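Local coordinates for protein rhizobiales Sp. Pch2 (Marine metagenome, PDB 6PB3) that probably hydrolyses ATP as a hexameric AAA+ remodeller of HORMA domain proteins, related to TRIP13 and Pch2 and tied to bacterial immunity against bacteriophage, at residues D33-R38 with I221-P226; I104-L109 with R150-L155; A130-T135 with R185-L190; Q230-I235 with S247-L252. All coordinates share one frame; numbering follows the deposited sequence.

Contact 1: residues D33-R38 with I221-P226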
loop_
_atom_site.group_PDB
_atom_site.type_symbol
_atom_site.label_atom_id
_atom_site.label_comp_id
_atom_site.label_asym_id
_atom_site.label_seq_id
_atom_site.Cartn_x
_atom_site.Cartn_y
_atom_site.Cartn_z
ATOM N N ASP A 33 30.201 6.622 -19.276
ATOM C CA ASP A 33 30.695 7.294 -20.479
ATOM C C ASP A 33 29.544 7.760 -21.361
ATOM O O ASP A 33 29.549 8.893 -21.859
ATOM C CB ASP A 33 31.630 6.368 -21.263
ATOM C CG ASP A 33 32.989 6.188 -20.588
ATOM O OD1 ASP A 33 33.443 7.120 -19.880
ATOM O OD2 ASP A 33 33.613 5.117 -20.775
ATOM N N THR A 34 28.536 6.910 -21.536
ATOM C CA THR A 34 27.376 7.282 -22.331
ATOM C C THR A 34 26.612 8.433 -21.685
ATOM O O THR A 34 26.183 9.365 -22.376
ATOM C CB THR A 34 26.476 6.062 -22.509
ATOM O OG1 THR A 34 25.883 5.724 -21.248
ATOM C CG2 THR A 34 27.317 4.873 -22.975
ATOM N N HIS A 35 26.424 8.386 -20.362
ATOM C CA HIS A 35 25.693 9.464 -19.695
ATOM C C HIS A 35 26.435 10.793 -19.806
ATOM O O HIS A 35 25.806 11.850 -19.966
ATOM C CB HIS A 35 25.442 9.109 -18.225
ATOM C CG HIS A 35 24.841 7.751 -18.022
ATOM N ND1 HIS A 35 25.548 6.590 -18.237
ATOM C CD2 HIS A 35 23.594 7.368 -17.648
ATOM C CE1 HIS A 35 24.771 5.549 -17.985
ATOM N NE2 HIS A 35 23.581 5.994 -17.625
ATOM N N LYS A 36 27.773 10.752 -19.730
ATOM C CA LYS A 36 28.611 11.946 -19.883
ATOM C C LYS A 36 28.447 12.560 -21.256
ATOM O O LYS A 36 28.249 13.774 -21.390
ATOM C CB LYS A 36 30.099 11.601 -19.695
ATOM C CG LYS A 36 30.566 11.167 -18.316
ATOM C CD LYS A 36 32.085 10.839 -18.373
ATOM C CE LYS A 36 32.618 10.303 -17.064
ATOM N NZ LYS A 36 34.012 9.736 -17.196
ATOM N N SER A 37 28.590 11.731 -22.292
ATOM C CA SER A 37 28.472 12.192 -23.673
ATOM C C SER A 37 27.105 12.813 -23.945
ATOM O O SER A 37 27.008 13.896 -24.533
ATOM C CB SER A 37 28.724 11.018 -24.623
ATOM O OG SER A 37 28.278 11.305 -25.934
ATOM N N ARG A 38 26.029 12.135 -23.539
ATOM C CA ARG A 38 24.697 12.676 -23.800
ATOM C C ARG A 38 24.464 13.966 -23.022
ATOM O O ARG A 38 23.985 14.961 -23.576
ATOM C CB ARG A 38 23.620 11.648 -23.457
ATOM C CG ARG A 38 23.647 10.418 -24.318
ATOM C CD ARG A 38 22.549 9.432 -23.877
ATOM N NE ARG A 38 22.719 8.152 -24.554
ATOM C CZ ARG A 38 22.050 7.043 -24.255
ATOM N NH1 ARG A 38 21.150 7.036 -23.283
ATOM N NH2 ARG A 38 22.284 5.937 -24.938
ATOM N N ILE A 221 17.871 11.587 -18.931
ATOM C CA ILE A 221 18.997 10.654 -18.969
ATOM C C ILE A 221 18.879 9.771 -17.747
ATOM O O ILE A 221 18.858 10.272 -16.612
ATOM C CB ILE A 221 20.351 11.379 -18.988
ATOM C CG1 ILE A 221 20.496 12.236 -20.248
ATOM C CG2 ILE A 221 21.548 10.365 -18.877
ATOM C CD1 ILE A 221 21.742 13.159 -20.169
ATOM N N THR A 222 18.816 8.464 -17.963
ATOM C CA THR A 222 18.465 7.564 -16.882
ATOM C C THR A 222 19.688 6.811 -16.374
ATOM O O THR A 222 20.555 6.403 -17.155
ATOM C CB THR A 222 17.365 6.591 -17.318
ATOM O OG1 THR A 222 17.770 5.885 -18.500
ATOM C CG2 THR A 222 16.073 7.380 -17.622
ATOM N N PHE A 223 19.731 6.637 -15.052
ATOM C CA PHE A 223 20.782 5.948 -14.315
ATOM C C PHE A 223 20.106 4.767 -13.630
ATOM O O PHE A 223 19.611 4.862 -12.503
ATOM C CB PHE A 223 21.464 6.876 -13.302
ATOM C CG PHE A 223 22.105 8.085 -13.925
ATOM C CD1 PHE A 223 21.329 9.085 -14.481
ATOM C CD2 PHE A 223 23.486 8.215 -13.966
ATOM C CE1 PHE A 223 21.916 10.193 -15.080
ATOM C CE2 PHE A 223 24.081 9.327 -14.556
ATOM C CZ PHE A 223 23.299 10.317 -15.102
ATOM N N ASP A 224 20.065 3.653 -14.318
ATOM C CA ASP A 224 19.592 2.431 -13.711
ATOM C C ASP A 224 20.765 1.474 -13.622
ATOM O O ASP A 224 21.929 1.868 -13.788
ATOM C CB ASP A 224 18.405 1.851 -14.482
ATOM C CG ASP A 224 18.515 2.061 -15.972
ATOM O OD1 ASP A 224 19.569 1.715 -16.538
ATOM O OD2 ASP A 224 17.537 2.559 -16.578
ATOM N N ARG A 225 20.455 0.218 -13.341
ATOM C CA ARG A 225 21.479 -0.740 -12.964
ATOM C C ARG A 225 22.435 -0.964 -14.134
ATOM O O ARG A 225 21.983 -1.147 -15.269
ATOM C CB ARG A 225 20.799 -2.031 -12.509
ATOM C CG ARG A 225 19.911 -1.772 -11.277
ATOM C CD ARG A 225 19.258 -3.000 -10.639
ATOM N NE ARG A 225 18.382 -2.577 -9.543
ATOM C CZ ARG A 225 18.553 -2.879 -8.257
ATOM N NH1 ARG A 225 19.559 -3.652 -7.869
ATOM N NH2 ARG A 225 17.700 -2.418 -7.350
ATOM N N PRO A 226 23.747 -0.908 -13.913
ATOM C CA PRO A 226 24.686 -1.022 -15.034
ATOM C C PRO A 226 24.548 -2.358 -15.736
ATOM O O PRO A 226 24.369 -3.404 -15.100
ATOM C CB PRO A 226 26.060 -0.877 -14.360
ATOM C CG PRO A 226 25.827 -1.221 -12.949
ATOM C CD PRO A 226 24.449 -0.705 -12.644
#
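His-35 and Phe-223 make the ring contact that joins helix 33-38 to strand 221-223. The ring centroids lie 4.6 Å apart, with planes inclined obliquely by 33°. From the phenyl side the geometry is clearer: CD2 of His-35 sits over the centre of one Phe-223 face, 3.6 Å above its plane. CG of His-35 lies beside its own backbone N (chi1 -50°), and this directs the imidazole at the strand.

Aliphatic packing continues the contact toward the C-terminal end of the helical segment. Ile-221 uses both branches: CG2 approaches CD2 of His-35 at 3.8 Å, while CD1 reaches CB of Arg-38 at 4.1 Å.

The polar component is a single weak hydrogen bond from NE2 of His-35 to the carbonyl O of Thr-222, 3.1 Å long but bent to 120° at the hydrogen. That oxygen lies at the imidazole edge, near the ring plane. The hydroxyl of Thr-222 turns to Arg-274 of the second subunit, and Leu-90 of helix 87-93 touches both rings.

A poorly aligned bond can add only modestly to the contact, so cohesion probably rests on the ring and methyl packing. The contact is consistent with a proton on NE2, and it gives the buried imidazole nitrogen a backbone acceptor at a strand facing the neighbouring subunit.

Contact 2: residues I104-L109 with R150-L155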
loop_
_atom_site.group_PDB
_atom_site.type_symbol
_atom_site.label_atom_id
_atom_site.label_comp_id
_atom_site.label_asym_id
_atom_site.label_seq_id
_atom_site.Cartn_x
_atom_site.Cartn_y
_atom_site.Cartn_z
ATOM N N ILE A 104 33.946 27.252 -24.760
ATOM C CA ILE A 104 33.350 28.385 -24.065
ATOM C C ILE A 104 33.650 28.297 -22.575
ATOM O O ILE A 104 33.920 27.229 -22.025
ATOM C CB ILE A 104 31.822 28.479 -24.266
ATOM C CG1 ILE A 104 31.174 27.154 -23.906
ATOM C CG2 ILE A 104 31.487 28.891 -25.700
ATOM C CD1 ILE A 104 29.687 27.153 -24.082
ATOM N N ARG A 105 33.574 29.452 -21.922
ATOM C CA ARG A 105 33.665 29.543 -20.473
ATOM C C ARG A 105 32.263 29.452 -19.887
ATOM O O ARG A 105 31.330 30.068 -20.407
ATOM C CB ARG A 105 34.373 30.843 -20.089
ATOM C CG ARG A 105 35.850 30.825 -20.573
ATOM C CD ARG A 105 36.419 32.202 -20.893
ATOM N NE ARG A 105 36.629 33.010 -19.697
ATOM C CZ ARG A 105 37.770 33.064 -19.019
ATOM N NH1 ARG A 105 38.815 32.350 -19.417
ATOM N NH2 ARG A 105 37.867 33.832 -17.942
ATOM N N ILE A 106 32.107 28.654 -18.830
ATOM C CA ILE A 106 30.796 28.276 -18.321
ATOM C C ILE A 106 30.725 28.564 -16.829
ATOM O O ILE A 106 31.614 28.166 -16.071
ATOM C CB ILE A 106 30.498 26.792 -18.579
ATOM C CG1 ILE A 106 30.463 26.505 -20.073
ATOM C CG2 ILE A 106 29.173 26.385 -17.916
ATOM C CD1 ILE A 106 30.006 25.099 -20.363
ATOM N N THR A 107 29.657 29.237 -16.412
ATOM C CA THR A 107 29.392 29.520 -15.011
ATOM C C THR A 107 28.295 28.582 -14.526
ATOM O O THR A 107 27.198 28.555 -15.099
ATOM C CB THR A 107 28.962 30.976 -14.828
ATOM O OG1 THR A 107 30.005 31.852 -15.276
ATOM C CG2 THR A 107 28.660 31.250 -13.371
ATOM N N LEU A 108 28.580 27.822 -13.478
ATOM C CA LEU A 108 27.591 26.932 -12.879
ATOM C C LEU A 108 26.998 27.585 -11.641
ATOM O O LEU A 108 27.734 28.012 -10.744
ATOM C CB LEU A 108 28.215 25.587 -12.520
ATOM C CG LEU A 108 27.310 24.588 -11.809
ATOM C CD1 LEU A 108 26.491 23.782 -12.820
ATOM C CD2 LEU A 108 28.152 23.677 -10.934
ATOM N N LEU A 109 25.670 27.665 -11.599
ATOM C CA LEU A 109 24.957 28.197 -10.443
ATOM C C LEU A 109 24.227 27.053 -9.759
ATOM O O LEU A 109 23.171 26.615 -10.239
ATOM C CB LEU A 109 23.967 29.292 -10.854
ATOM C CG LEU A 109 24.602 30.462 -11.614
ATOM C CD1 LEU A 109 23.526 31.375 -12.153
ATOM C CD2 LEU A 109 25.582 31.236 -10.738
ATOM N N ARG A 150 29.618 33.698 -26.270
ATOM C CA ARG A 150 30.945 33.708 -25.656
ATOM C C ARG A 150 31.024 32.741 -24.481
ATOM O O ARG A 150 32.038 32.057 -24.295
ATOM C CB ARG A 150 31.297 35.118 -25.183
ATOM C CG ARG A 150 31.708 36.083 -26.284
ATOM C CD ARG A 150 32.024 37.449 -25.705
ATOM N NE ARG A 150 32.774 38.282 -26.639
ATOM C CZ ARG A 150 33.016 39.580 -26.471
ATOM N NH1 ARG A 150 32.560 40.203 -25.393
ATOM N NH2 ARG A 150 33.711 40.254 -27.380
ATOM N N GLY A 151 29.982 32.700 -23.653
ATOM C CA GLY A 151 29.960 31.825 -22.504
ATOM C C GLY A 151 28.565 31.279 -22.311
ATOM O O GLY A 151 27.662 31.533 -23.111
ATOM N N ALA A 152 28.387 30.523 -21.234
ATOM C CA ALA A 152 27.073 29.985 -20.915
ATOM C C ALA A 152 26.916 29.871 -19.412
ATOM O O ALA A 152 27.888 29.954 -18.656
ATOM C CB ALA A 152 26.837 28.623 -21.568
ATOM N N VAL A 153 25.665 29.666 -19.001
ATOM C CA VAL A 153 25.262 29.597 -17.603
ATOM C C VAL A 153 24.458 28.323 -17.389
ATOM O O VAL A 153 23.418 28.135 -18.028
ATOM C CB VAL A 153 24.411 30.806 -17.191
ATOM C CG1 VAL A 153 23.997 30.663 -15.721
ATOM C CG2 VAL A 153 25.162 32.102 -17.438
ATOM N N ILE A 154 24.899 27.479 -16.461
ATOM C CA ILE A 154 24.159 26.275 -16.107
ATOM C C ILE A 154 23.569 26.473 -14.723
ATOM O O ILE A 154 24.289 26.787 -13.766
ATOM C CB ILE A 154 25.036 25.019 -16.137
ATOM C CG1 ILE A 154 25.602 24.803 -17.540
ATOM C CG2 ILE A 154 24.196 23.814 -15.704
ATOM C CD1 ILE A 154 26.610 23.663 -17.614
ATOM N N LEU A 155 22.263 26.302 -14.615
ATOM C CA LEU A 155 21.598 26.293 -13.326
ATOM C C LEU A 155 21.423 24.832 -12.912
ATOM O O LEU A 155 20.900 24.023 -13.684
ATOM C CB LEU A 155 20.264 27.031 -13.418
ATOM C CG LEU A 155 19.433 27.162 -12.145
ATOM C CD1 LEU A 155 20.142 28.015 -11.099
ATOM C CD2 LEU A 155 18.081 27.766 -12.499
#
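Ile-106 and Leu-108 pack against Ile-154 on one face of two nearly parallel strands, 105-109 and 151-155, whose axes come within 4.7 Å. Ile-154 is gripped from two directions: its CD1 meets CG2 of Ile-106 at 3.8 Å, and its CG2 meets CD1 of Leu-108 at 3.7 Å. CG1 of Ile-154 stands beside its backbone N (chi1 -61°), which sends its longer branch back to Ile-106 and its methyl to Leu-108. On the other face CD1 of Leu-109 touches CG1 of Val-153 at 3.7 Å, and CD1 of Leu-155 packs against CB of Leu-109.

The backbone ladder tightens from Arg-105 toward Leu-109. At the start, Ala-152 N to Arg-105 O measures 3.1 Å, with an angle of 148° at the hydrogen; at the far end, Leu-109 N to Ile-154 O is 2.7 Å and almost straight at 178°. Thr-107 joins the two, donating through N to Ala-152 and accepting at O from Ile-154.

The opening end is looser and nearer solvent. Ile-104 rests its CG2 on the carbonyl O of Arg-150 at 3.5 Å, whereas Arg-105 and the poorly ordered Arg-150 carry their guanidinium ends away from the opposite segment. Gly-151 adds only backbone here.

Helix 124-141 covers the Val-153 and Leu-155 face and links the paired strands, making a parallel beta-alpha-beta crossover of the P-loop NTPase core.

Contact 3: residues A130-T135 with R185-L190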
loop_
_atom_site.group_PDB
_atom_site.type_symbol
_atom_site.label_atom_id
_atom_site.label_comp_id
_atom_site.label_asym_id
_atom_site.label_seq_id
_atom_site.Cartn_x
_atom_site.Cartn_y
_atom_site.Cartn_z
ATOM N N ALA A 130 14.263 34.101 -7.945
ATOM C CA ALA A 130 15.532 34.816 -7.876
ATOM C C ALA A 130 16.595 34.105 -8.695
ATOM O O ALA A 130 17.278 34.728 -9.513
ATOM C CB ALA A 130 15.981 34.962 -6.424
ATOM N N ALA A 131 16.727 32.791 -8.504
ATOM C CA ALA A 131 17.717 32.022 -9.250
ATOM C C ALA A 131 17.531 32.197 -10.752
ATOM O O ALA A 131 18.503 32.396 -11.492
ATOM C CB ALA A 131 17.625 30.545 -8.865
ATOM N N PHE A 132 16.280 32.147 -11.220
ATOM C CA PHE A 132 16.044 32.283 -12.652
ATOM C C PHE A 132 16.288 33.709 -13.117
ATOM O O PHE A 132 16.817 33.922 -14.214
ATOM C CB PHE A 132 14.633 31.835 -13.012
ATOM C CG PHE A 132 14.528 30.365 -13.267
ATOM C CD1 PHE A 132 15.091 29.811 -14.402
ATOM C CD2 PHE A 132 13.897 29.536 -12.362
ATOM C CE1 PHE A 132 14.991 28.462 -14.643
ATOM C CE2 PHE A 132 13.805 28.185 -12.594
ATOM C CZ PHE A 132 14.351 27.646 -13.729
ATOM N N GLU A 133 15.923 34.698 -12.303
ATOM C CA GLU A 133 16.199 36.076 -12.682
ATOM C C GLU A 133 17.700 36.322 -12.794
ATOM O O GLU A 133 18.171 36.955 -13.747
ATOM C CB GLU A 133 15.579 37.040 -11.678
ATOM C CG GLU A 133 15.818 38.494 -12.061
ATOM C CD GLU A 133 15.225 38.841 -13.414
ATOM O OE1 GLU A 133 14.179 38.262 -13.774
ATOM O OE2 GLU A 133 15.802 39.693 -14.119
ATOM N N HIS A 134 18.468 35.829 -11.821
ATOM C CA HIS A 134 19.918 35.956 -11.895
ATOM C C HIS A 134 20.460 35.238 -13.122
ATOM O O HIS A 134 21.293 35.785 -13.856
ATOM C CB HIS A 134 20.554 35.407 -10.616
ATOM C CG HIS A 134 22.039 35.602 -10.539
ATOM N ND1 HIS A 134 22.929 34.551 -10.602
ATOM C CD2 HIS A 134 22.789 36.722 -10.394
ATOM C CE1 HIS A 134 24.163 35.013 -10.502
ATOM N NE2 HIS A 134 24.106 36.327 -10.376
ATOM N N THR A 135 19.974 34.021 -13.378
ATOM C CA THR A 135 20.459 33.255 -14.519
ATOM C C THR A 135 20.215 34.001 -15.826
ATOM O O THR A 135 21.106 34.072 -16.683
ATOM C CB THR A 135 19.787 31.887 -14.543
ATOM O OG1 THR A 135 19.987 31.243 -13.281
ATOM C CG2 THR A 135 20.374 31.024 -15.641
ATOM N N ARG A 185 7.803 28.770 -15.124
ATOM C CA ARG A 185 7.970 30.094 -15.709
ATOM C C ARG A 185 9.438 30.388 -15.995
ATOM O O ARG A 185 9.767 30.988 -17.024
ATOM C CB ARG A 185 7.369 31.149 -14.781
ATOM C CG ARG A 185 5.856 31.033 -14.645
ATOM C CD ARG A 185 5.295 31.970 -13.593
ATOM N NE ARG A 185 3.863 31.754 -13.407
ATOM C CZ ARG A 185 3.086 32.503 -12.629
ATOM N NH1 ARG A 185 3.605 33.523 -11.955
ATOM N NH2 ARG A 185 1.788 32.234 -12.524
ATOM N N GLY A 186 10.338 29.953 -15.110
ATOM C CA GLY A 186 11.756 30.193 -15.339
ATOM C C GLY A 186 12.274 29.444 -16.551
ATOM O O GLY A 186 12.993 30.007 -17.385
ATOM N N ILE A 187 11.912 28.165 -16.665
ATOM C CA ILE A 187 12.348 27.348 -17.793
ATOM C C ILE A 187 11.832 27.918 -19.107
ATOM O O ILE A 187 12.566 28.015 -20.095
ATOM C CB ILE A 187 11.863 25.906 -17.606
ATOM C CG1 ILE A 187 12.573 25.263 -16.422
ATOM C CG2 ILE A 187 12.043 25.110 -18.885
ATOM C CD1 ILE A 187 12.072 23.888 -16.162
ATOM N N ASP A 188 10.542 28.257 -19.153
ATOM C CA ASP A 188 9.970 28.836 -20.364
ATOM C C ASP A 188 10.691 30.119 -20.747
ATOM O O ASP A 188 10.958 30.367 -21.928
ATOM C CB ASP A 188 8.483 29.111 -20.154
ATOM C CG ASP A 188 7.677 27.853 -20.063
ATOM O OD1 ASP A 188 8.238 26.776 -20.348
ATOM O OD2 ASP A 188 6.487 27.937 -19.705
ATOM N N ARG A 189 11.017 30.941 -19.751
ATOM C CA ARG A 189 11.692 32.204 -20.014
ATOM C C ARG A 189 13.069 31.969 -20.633
ATOM O O ARG A 189 13.470 32.678 -21.565
ATOM C CB ARG A 189 11.783 32.991 -18.710
ATOM C CG ARG A 189 12.189 34.430 -18.831
ATOM C CD ARG A 189 12.051 35.073 -17.467
ATOM N NE ARG A 189 12.827 36.299 -17.336
ATOM C CZ ARG A 189 13.160 36.838 -16.170
ATOM N NH1 ARG A 189 12.790 36.256 -15.033
ATOM N NH2 ARG A 189 13.876 37.952 -16.138
ATOM N N LEU A 190 13.798 30.962 -20.144
ATOM C CA LEU A 190 15.080 30.617 -20.751
ATOM C C LEU A 190 14.885 30.092 -22.168
ATOM O O LEU A 190 15.726 30.324 -23.048
ATOM C CB LEU A 190 15.812 29.578 -19.899
ATOM C CG LEU A 190 16.297 30.001 -18.511
ATOM C CD1 LEU A 190 17.131 28.896 -17.853
ATOM C CD2 LEU A 190 17.085 31.288 -18.594
#
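Gly-186 sets its CA over one face of the Phe-132 ring where two helices of the AAA+ alpha/beta core, 124-141 and 179-192, run side by side. Their segment axes are 9.8 Å apart and only 12° from parallel, and the CA atoms of this pair approach to 5.5 Å. Having no side chain, Gly-186 admits the phenyl directly onto its backbone: its CA sits 3.5 Å from the ring centroid and 13° off the normal, a CH-pi contact over the centre of the ring.

One residue on, Ile-187 sends its CB away from the partner helix, yet its CG1 still comes within 4.0 Å of CZ of Phe-132.

Arg-189 crosses at the exposed side. Its chain is extended from CG to NE, and the guanidinium arrives edge-on at Glu-133, whose own chain folds at chi2 to bring the carboxylate round. Both NH1 and NH2 converge on a single oxygen, OE1, in a salt bridge with the two planes 32° apart. The modelled NH2 separation is too short to be taken literally, and the NH1 bond is weak in angle, so the detailed geometry of this salt bridge is doubtful.

Leu-190 closes the buried side, packing with Phe-132 and Thr-135 above Ala-197 and Val-199 of strand 197-203. Its CD1 methyl lies at the phenyl edge, in the ring plane, 3.9 Å from CE1 of Phe-132.

Contact 4: residues Q230-I235 with S247-L252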
loop_
_atom_site.group_PDB
_atom_site.type_symbol
_atom_site.label_atom_id
_atom_site.label_comp_id
_atom_site.label_asym_id
_atom_site.label_seq_id
_atom_site.Cartn_x
_atom_site.Cartn_y
_atom_site.Cartn_z
ATOM N N GLN A 230 28.817 -1.809 -18.823
ATOM C CA GLN A 230 29.093 -0.808 -17.794
ATOM C C GLN A 230 29.747 -1.430 -16.567
ATOM O O GLN A 230 30.651 -0.831 -15.971
ATOM C CB GLN A 230 27.812 -0.071 -17.416
ATOM C CG GLN A 230 27.277 0.762 -18.588
ATOM C CD GLN A 230 25.845 1.218 -18.388
ATOM O OE1 GLN A 230 24.985 0.450 -17.955
ATOM N NE2 GLN A 230 25.583 2.475 -18.708
ATOM N N ARG A 231 29.315 -2.633 -16.177
ATOM C CA ARG A 231 29.969 -3.303 -15.060
ATOM C C ARG A 231 31.402 -3.661 -15.419
ATOM O O ARG A 231 32.308 -3.526 -14.591
ATOM C CB ARG A 231 29.178 -4.549 -14.640
ATOM C CG ARG A 231 27.769 -4.225 -14.176
ATOM C CD ARG A 231 27.195 -5.336 -13.320
ATOM N NE ARG A 231 27.257 -6.623 -14.000
ATOM C CZ ARG A 231 26.458 -6.958 -15.005
ATOM N NH1 ARG A 231 25.547 -6.093 -15.449
ATOM N NH2 ARG A 231 26.572 -8.151 -15.570
ATOM N N ARG A 232 31.624 -4.101 -16.657
ATOM C CA ARG A 232 32.977 -4.395 -17.113
ATOM C C ARG A 232 33.877 -3.167 -17.019
ATOM O O ARG A 232 35.023 -3.266 -16.572
ATOM C CB ARG A 232 32.937 -4.924 -18.548
ATOM C CG ARG A 232 34.179 -5.705 -18.959
ATOM C CD ARG A 232 34.152 -6.088 -20.436
ATOM N NE ARG A 232 32.799 -6.040 -20.982
ATOM C CZ ARG A 232 32.003 -7.094 -21.104
ATOM N NH1 ARG A 232 32.423 -8.289 -20.729
ATOM N NH2 ARG A 232 30.791 -6.955 -21.612
ATOM N N ALA A 233 33.374 -1.993 -17.420
ATOM C CA ALA A 233 34.223 -0.799 -17.425
ATOM C C ALA A 233 34.610 -0.383 -16.008
ATOM O O ALA A 233 35.773 -0.046 -15.750
ATOM C CB ALA A 233 33.532 0.361 -18.155
ATOM N N VAL A 234 33.660 -0.406 -15.072
ATOM C CA VAL A 234 33.996 -0.067 -13.693
ATOM C C VAL A 234 35.033 -1.036 -13.146
ATOM O O VAL A 234 36.010 -0.635 -12.503
ATOM C CB VAL A 234 32.732 -0.061 -12.817
ATOM C CG1 VAL A 234 33.127 0.112 -11.353
ATOM C CG2 VAL A 234 31.767 1.041 -13.264
ATOM N N ILE A 235 34.848 -2.326 -13.413
ATOM C CA ILE A 235 35.707 -3.338 -12.808
ATOM C C ILE A 235 37.096 -3.312 -13.444
ATOM O O ILE A 235 38.121 -3.298 -12.748
ATOM C CB ILE A 235 35.039 -4.720 -12.921
ATOM C CG1 ILE A 235 33.775 -4.750 -12.053
ATOM C CG2 ILE A 235 36.008 -5.820 -12.511
ATOM C CD1 ILE A 235 32.822 -5.818 -12.443
ATOM N N SER A 247 39.598 -12.998 -17.996
ATOM C CA SER A 247 38.701 -14.082 -17.617
ATOM C C SER A 247 38.203 -13.902 -16.186
ATOM O O SER A 247 37.023 -14.139 -15.892
ATOM C CB SER A 247 39.419 -15.419 -17.793
ATOM O OG SER A 247 38.525 -16.502 -17.642
ATOM N N GLN A 248 39.081 -13.458 -15.287
ATOM C CA GLN A 248 38.663 -13.173 -13.918
ATOM C C GLN A 248 37.764 -11.943 -13.847
ATOM O O GLN A 248 36.849 -11.893 -13.020
ATOM C CB GLN A 248 39.894 -13.007 -13.026
ATOM C CG GLN A 248 40.693 -14.315 -12.824
ATOM C CD GLN A 248 42.088 -14.098 -12.250
ATOM O OE1 GLN A 248 42.694 -13.041 -12.436
ATOM N NE2 GLN A 248 42.604 -15.107 -11.548
ATOM N N ILE A 249 37.981 -10.962 -14.724
ATOM C CA ILE A 249 37.084 -9.812 -14.775
ATOM C C ILE A 249 35.685 -10.245 -15.191
ATOM O O ILE A 249 34.682 -9.782 -14.632
ATOM C CB ILE A 249 37.656 -8.730 -15.710
ATOM C CG1 ILE A 249 38.821 -8.030 -15.008
ATOM C CG2 ILE A 249 36.561 -7.753 -16.117
ATOM C CD1 ILE A 249 39.491 -6.938 -15.810
ATOM N N GLU A 250 35.594 -11.152 -16.162
ATOM C CA GLU A 250 34.284 -11.591 -16.631
ATOM C C GLU A 250 33.523 -12.317 -15.530
ATOM O O GLU A 250 32.296 -12.192 -15.426
ATOM C CB GLU A 250 34.439 -12.480 -17.863
ATOM C CG GLU A 250 34.914 -11.723 -19.082
ATOM C CD GLU A 250 34.051 -10.507 -19.379
ATOM O OE1 GLU A 250 32.806 -10.641 -19.403
ATOM O OE2 GLU A 250 34.618 -9.412 -19.579
ATOM N N GLY A 251 34.233 -13.077 -14.693
ATOM C CA GLY A 251 33.589 -13.689 -13.541
ATOM C C GLY A 251 32.969 -12.665 -12.609
ATOM O O GLY A 251 31.853 -12.850 -12.119
ATOM N N LEU A 252 33.674 -11.561 -12.364
ATOM C CA LEU A 252 33.123 -10.523 -11.499
ATOM C C LEU A 252 32.003 -9.759 -12.187
ATOM O O LEU A 252 31.071 -9.299 -11.525
ATOM C CB LEU A 252 34.220 -9.553 -11.070
ATOM C CG LEU A 252 35.310 -10.021 -10.120
ATOM C CD1 LEU A 252 36.442 -8.996 -10.092
ATOM C CD2 LEU A 252 34.716 -10.206 -8.728
#
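The carboxylate of Glu-250 meets the guanidinium of Arg-232 at its edge, in plane, with the two planes 19° apart. NH1 of Arg-232 donates to OE2 of Glu-250 at 2.7 Å, on the syn side of the carboxylate, and lies as close, 2.7 Å, to OE1 of Glu-250. This salt bridge spans the solvent side of a helix-helix packing within the small helical bundle that, as in other AAA+ proteins, follows the nucleotide-binding core. The segments of helices 228-239 and 246-255 cross at 124°, with axes 9.7 Å apart.

Both charged chains bend to meet: Arg-232 turns sharply at chi3 (-20°), close to eclipsed, which brings its CD methylene to 3.5 Å from OE2 of Glu-250, and Glu-250 folds at chi2.

Beneath this charged pair the side-chain packing is aliphatic. Ile-249 reaches CG of Arg-232 with its CG2 and slides past Ile-235 in the opposite sense. Leu-252 also touches Ala-298 of helix 291-300, extending the packing into the bundle. At the centre of this packing, the CG2 methyl of Ile-235 lies 4.1 Å from CG2 of Ile-249 and 4.0 Å from CD1 of Leu-252.

How the contacts relate
Contacts 1 to 3 are mainly buried, contact 4 only partly so. Contacts 2 and 3 share one hydrophobic layer: helix 124-141 lies over the strands of contact 2, where Thr-135 meets Val-153 and Phe-132 meets Leu-155, and its flank carries contact 3. Contact 1 sits on the outermost strand 219-223 of the same sheet, its centre about 22 Å from that of contact 2. Contact 4 stands apart in the helical bundle, joined to contact 1 by Pro-226 O with Arg-231 NH1 and by His-35 against Gln-230. Chemistry follows place: a backbone ladder inside the sheet, aromatic packing at contacts 1 and 3, and salt bridges between segments only in contacts 3 and 4, toward the surface.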